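DNA polymerase (Bacillus phage phi29, PDB 2PY5) replicates the phage genome from a protein primer, coupling highly processive DNA synthesis to strand displacement and proofreading its product with a 3'-5' exonuclease. Local coordinates at residues F[284-294]-F[317-328]. The protein carries 2 engineered substitutions. Numbering follows the deposited sequence.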
loop_
_atom_site.group_PDB
_atom_site.type_symbol
_atom_site.label_atom_id
_atom_site.label_comp_id
_atom_site.label_asym_id
_atom_site.label_seq_id
_atom_site.Cartn_x
_atom_site.Cartn_y
_atom_site.Cartn_z
ATOM N N HIS F 284 -25.924 8.416 -1.275
ATOM C CA HIS F 284 -25.780 9.390 -0.214
ATOM C C HIS F 284 -24.843 8.917 0.877
ATOM O O HIS F 284 -24.542 7.738 0.968
ATOM C CB HIS F 284 -27.136 9.815 0.383
ATOM C CG HIS F 284 -27.794 8.800 1.281
ATOM N ND1 HIS F 284 -28.525 7.737 0.806
ATOM C CD2 HIS F 284 -27.900 8.753 2.633
ATOM C CE1 HIS F 284 -29.003 7.037 1.830
ATOM N NE2 HIS F 284 -28.635 7.635 2.950
ATOM N N ILE F 285 -24.411 9.878 1.676
ATOM C CA ILE F 285 -23.668 9.638 2.927
ATOM C C ILE F 285 -24.556 10.217 4.014
ATOM O O ILE F 285 -24.985 11.359 3.919
ATOM C CB ILE F 285 -22.269 10.291 2.893
ATOM C CG1 ILE F 285 -21.360 9.553 1.906
ATOM C CG2 ILE F 285 -21.617 10.271 4.316
ATOM C CD1 ILE F 285 -20.042 10.270 1.585
ATOM N N GLN F 286 -24.834 9.399 5.029
ATOM C CA GLN F 286 -25.739 9.761 6.138
ATOM C C GLN F 286 -24.914 9.851 7.416
ATOM O O GLN F 286 -24.217 8.899 7.755
ATOM C CB GLN F 286 -26.825 8.701 6.290
ATOM C CG GLN F 286 -27.833 8.938 7.416
ATOM C CD GLN F 286 -28.786 10.092 7.121
ATOM O OE1 GLN F 286 -29.610 10.019 6.182
ATOM N NE2 GLN F 286 -28.712 11.145 7.935
ATOM N N HIS F 287 -24.999 10.984 8.102
ATOM C CA HIS F 287 -24.506 11.117 9.474
ATOM C C HIS F 287 -25.617 10.623 10.389
ATOM O O HIS F 287 -26.736 11.169 10.375
ATOM C CB HIS F 287 -24.150 12.571 9.785
ATOM C CG HIS F 287 -23.527 12.790 11.142
ATOM N ND1 HIS F 287 -23.385 14.047 11.690
ATOM C CD2 HIS F 287 -23.019 11.923 12.056
ATOM C CE1 HIS F 287 -22.813 13.948 12.880
ATOM N NE2 HIS F 287 -22.571 12.673 13.120
ATOM N N ILE F 288 -25.300 9.611 11.195
ATOM C CA ILE F 288 -26.266 8.934 12.063
ATOM C C ILE F 288 -25.601 8.730 13.412
ATOM O O ILE F 288 -24.414 8.429 13.461
ATOM C CB ILE F 288 -26.722 7.563 11.450
ATOM C CG1 ILE F 288 -27.678 6.807 12.376
ATOM C CG2 ILE F 288 -25.518 6.682 11.069
ATOM C CD1 ILE F 288 -28.380 5.638 11.692
ATOM N N ARG F 289 -26.373 8.894 14.490
ATOM C CA ARG F 289 -25.942 8.513 15.823
ATOM C C ARG F 289 -26.876 7.408 16.256
ATOM O O ARG F 289 -28.076 7.500 16.036
ATOM C CB ARG F 289 -26.025 9.686 16.791
ATOM C CG ARG F 289 -24.924 10.723 16.597
ATOM C CD ARG F 289 -25.130 11.945 17.440
ATOM N NE ARG F 289 -24.909 11.670 18.862
ATOM C CZ ARG F 289 -23.713 11.643 19.455
ATOM N NH1 ARG F 289 -22.599 11.877 18.775
ATOM N NH2 ARG F 289 -23.633 11.397 20.742
ATOM N N CYS F 290 -26.330 6.368 16.870
ATOM C CA CYS F 290 -27.164 5.260 17.313
ATOM C C CYS F 290 -26.427 4.366 18.285
ATOM O O CYS F 290 -25.228 4.515 18.508
ATOM C CB CYS F 290 -27.644 4.426 16.119
ATOM S SG CYS F 290 -26.331 3.541 15.272
ATOM N N GLU F 291 -27.185 3.461 18.892
ATOM C CA GLU F 291 -26.644 2.303 19.564
ATOM C C GLU F 291 -27.063 1.094 18.750
ATOM O O GLU F 291 -27.972 1.169 17.908
ATOM C CB GLU F 291 -27.153 2.241 21.001
ATOM C CG GLU F 291 -26.596 3.375 21.852
ATOM C CD GLU F 291 -27.192 3.415 23.235
ATOM O OE1 GLU F 291 -28.059 4.277 23.492
ATOM O OE2 GLU F 291 -26.796 2.587 24.061
ATOM N N PHE F 292 -26.321 0.016 18.895
ATOM C CA PHE F 292 -26.564 -1.149 18.061
ATOM C C PHE F 292 -26.248 -2.465 18.750
ATOM O O PHE F 292 -25.471 -2.518 19.704
ATOM C CB PHE F 292 -25.792 -1.051 16.738
ATOM C CG PHE F 292 -24.301 -0.926 16.901
ATOM C CD1 PHE F 292 -23.514 -2.055 17.129
ATOM C CD2 PHE F 292 -23.680 0.319 16.805
ATOM C CE1 PHE F 292 -22.137 -1.947 17.260
ATOM C CE2 PHE F 292 -22.287 0.433 16.943
ATOM C CZ PHE F 292 -21.525 -0.700 17.162
ATOM N N GLU F 293 -26.902 -3.519 18.276
ATOM C CA GLU F 293 -26.628 -4.877 18.740
ATOM C C GLU F 293 -26.721 -5.813 17.541
ATOM O O GLU F 293 -27.721 -5.810 16.820
ATOM C CB GLU F 293 -27.614 -5.310 19.831
ATOM C CG GLU F 293 -26.956 -6.098 20.967
ATOM C CD GLU F 293 -26.308 -5.211 22.029
ATOM O OE1 GLU F 293 -26.702 -4.029 22.212
ATOM O OE2 GLU F 293 -25.397 -5.709 22.706
ATOM N N LEU F 294 -25.667 -6.592 17.315
ATOM C CA LEU F 294 -25.613 -7.502 16.167
ATOM C C LEU F 294 -26.741 -8.518 16.232
ATOM O O LEU F 294 -27.001 -9.080 17.304
ATOM C CB LEU F 294 -24.276 -8.228 16.167
ATOM C CG LEU F 294 -23.980 -9.179 15.014
ATOM C CD1 LEU F 294 -23.866 -8.391 13.705
ATOM C CD2 LEU F 294 -22.715 -9.954 15.317
ATOM N N LYS F 317 -19.932 -6.367 18.096
ATOM C CA LYS F 317 -21.219 -6.992 18.351
ATOM C C LYS F 317 -22.186 -5.980 18.955
ATOM O O LYS F 317 -23.385 -6.063 18.739
ATOM C CB LYS F 317 -21.040 -8.167 19.312
ATOM C CG LYS F 317 -22.237 -9.093 19.433
ATOM C CD LYS F 317 -21.926 -10.236 20.423
ATOM C CE LYS F 317 -22.648 -11.533 20.065
ATOM N NZ LYS F 317 -22.140 -12.717 20.835
ATOM N N SER F 318 -21.645 -5.029 19.722
ATOM C CA SER F 318 -22.450 -4.073 20.471
ATOM C C SER F 318 -21.762 -2.722 20.576
ATOM O O SER F 318 -20.534 -2.647 20.643
ATOM C CB SER F 318 -22.665 -4.608 21.882
ATOM O OG SER F 318 -23.498 -3.739 22.624
ATOM N N SER F 319 -22.562 -1.659 20.649
ATOM C CA SER F 319 -22.055 -0.332 20.944
ATOM C C SER F 319 -21.698 -0.179 22.429
ATOM O O SER F 319 -20.983 0.740 22.809
ATOM C CB SER F 319 -23.080 0.724 20.500
ATOM O OG SER F 319 -24.370 0.425 21.003
ATOM N N GLY F 320 -22.183 -1.080 23.270
ATOM C CA GLY F 320 -21.783 -1.087 24.675
ATOM C C GLY F 320 -22.039 0.231 25.389
ATOM O O GLY F 320 -21.222 0.687 26.198
ATOM N N GLY F 321 -23.174 0.851 25.087
ATOM C CA GLY F 321 -23.608 2.051 25.792
ATOM C C GLY F 321 -22.909 3.329 25.378
ATOM O O GLY F 321 -23.334 4.415 25.782
ATOM N N GLU F 322 -21.831 3.209 24.595
ATOM C CA GLU F 322 -21.195 4.351 23.962
ATOM C C GLU F 322 -21.979 4.598 22.694
ATOM O O GLU F 322 -22.186 3.679 21.912
ATOM C CB GLU F 322 -19.739 4.028 23.619
ATOM C CG GLU F 322 -18.850 5.239 23.381
ATOM C CD GLU F 322 -17.404 4.984 23.809
ATOM O OE1 GLU F 322 -16.971 5.568 24.828
ATOM O OE2 GLU F 322 -16.714 4.186 23.138
ATOM N N ILE F 323 -22.434 5.826 22.503
ATOM C CA ILE F 323 -23.178 6.166 21.295
ATOM C C ILE F 323 -22.218 6.169 20.100
ATOM O O ILE F 323 -21.151 6.795 20.169
ATOM C CB ILE F 323 -23.872 7.528 21.423
ATOM C CG1 ILE F 323 -24.890 7.494 22.567
ATOM C CG2 ILE F 323 -24.554 7.922 20.099
ATOM C CD1 ILE F 323 -25.461 8.837 22.867
ATOM N N ALA F 324 -22.605 5.474 19.032
ATOM C CA ALA F 324 -21.833 5.425 17.787
ATOM C C ALA F 324 -22.193 6.649 16.967
ATOM O O ALA F 324 -23.376 6.893 16.699
ATOM C CB ALA F 324 -22.142 4.174 17.017
ATOM N N ASP F 325 -21.181 7.419 16.572
ATOM C CA ASP F 325 -21.383 8.582 15.727
ATOM C C ASP F 325 -20.726 8.269 14.385
ATOM O O ASP F 325 -19.497 8.214 14.296
ATOM C CB ASP F 325 -20.795 9.832 16.360
ATOM C CG ASP F 325 -21.182 11.089 15.616
ATOM O OD1 ASP F 325 -20.825 11.217 14.456
ATOM O OD2 ASP F 325 -21.824 11.970 16.209
ATOM N N LEU F 326 -21.547 8.032 13.372
ATOM C CA LEU F 326 -21.062 7.482 12.117
ATOM C C LEU F 326 -21.492 8.304 10.922
ATOM O O LEU F 326 -22.602 8.793 10.872
ATOM C CB LEU F 326 -21.620 6.071 11.939
ATOM C CG LEU F 326 -21.342 5.067 13.064
ATOM C CD1 LEU F 326 -22.300 3.886 12.954
ATOM C CD2 LEU F 326 -19.904 4.619 13.021
ATOM N N TRP F 327 -20.596 8.412 9.939
ATOM C CA TRP F 327 -20.943 8.880 8.604
ATOM C C TRP F 327 -20.808 7.675 7.680
ATOM O O TRP F 327 -19.703 7.135 7.546
ATOM C CB TRP F 327 -19.987 9.974 8.166
ATOM C CG TRP F 327 -20.133 11.233 8.925
ATOM C CD1 TRP F 327 -19.722 11.467 10.202
ATOM C CD2 TRP F 327 -20.731 12.448 8.464
ATOM N NE1 TRP F 327 -20.023 12.766 10.570
ATOM C CE2 TRP F 327 -20.632 13.386 9.511
ATOM C CE3 TRP F 327 -21.315 12.850 7.251
ATOM C CZ2 TRP F 327 -21.116 14.690 9.398
ATOM C CZ3 TRP F 327 -21.812 14.145 7.149
ATOM C CH2 TRP F 327 -21.705 15.046 8.210
ATOM N N LEU F 328 -21.912 7.267 7.055
ATOM C CA LEU F 328 -21.975 6.026 6.273
ATOM C C LEU F 328 -22.490 6.266 4.877
ATOM O O LEU F 328 -23.517 6.916 4.694
ATOM C CB LEU F 328 -22.908 5.005 6.950
ATOM C CG LEU F 328 -22.540 4.592 8.386
ATOM C CD1 LEU F 328 -23.616 3.713 8.957
ATOM C CD2 LEU F 328 -21.219 3.872 8.387
HETATM O O HOH W 1 -25.244 0.549 23.497
#
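Strand 284-294 pairs antiparallel with strand 324-328, from Gln286-Leu328 to Cys290-Ala324, in a sheet of the polymerization region; the second strand leads into helix 330-339. Paired backbone bonds link Gln286 with Leu328, Ile288 with Leu326 and Cys290 with Ala324. Between them, at the non-hydrogen-bonded pairs, one face of the sheet carries a continuous row running from Trp327 through His287 and Asp325 to Arg289. The His287 ring lies over Trp327 as an offset stack, centroid to the five-membered ring 4.0 Å and planes at 13°, while His287 CB sits above the six-membered ring. His287 CG lies anti to the backbone N (chi1 -175°), which lays the imidazole over the indole and turns NE2 to Asp325 OD1, 2.6 Å away on the syn side but out of the carboxylate plane. Asp325 OD2 offers its anti lone pair to Arg289 NH1, a salt bridge of 2.7 Å; each carboxylate oxygen thus has its own partner. Ile323 CG2 covers one guanidinium face. Strand 284-294 is the inner strand between 324-328 and 340-356, and Leu328 lies about 7 Å, side chain to side chain, from Arg438, probably involved in binding template-primer structures. The other face is apolar: Ile288 CG2 touches Leu326 CB and Leu328 CD1, and Met336 packs on both leucines. Before Ala324 the chain makes a type I' turn, Ser319 to Glu322. Ser319 grips Phe292 at both backbone polar atoms: OG accepts from Phe292 N at 2.9 Å and N donates to Phe292 O. Its CB sits over the Phe292 ring. One water joins Ser319 OG, Gly321 N and Glu291 OE2, while Asn344 binds Glu291 OE1.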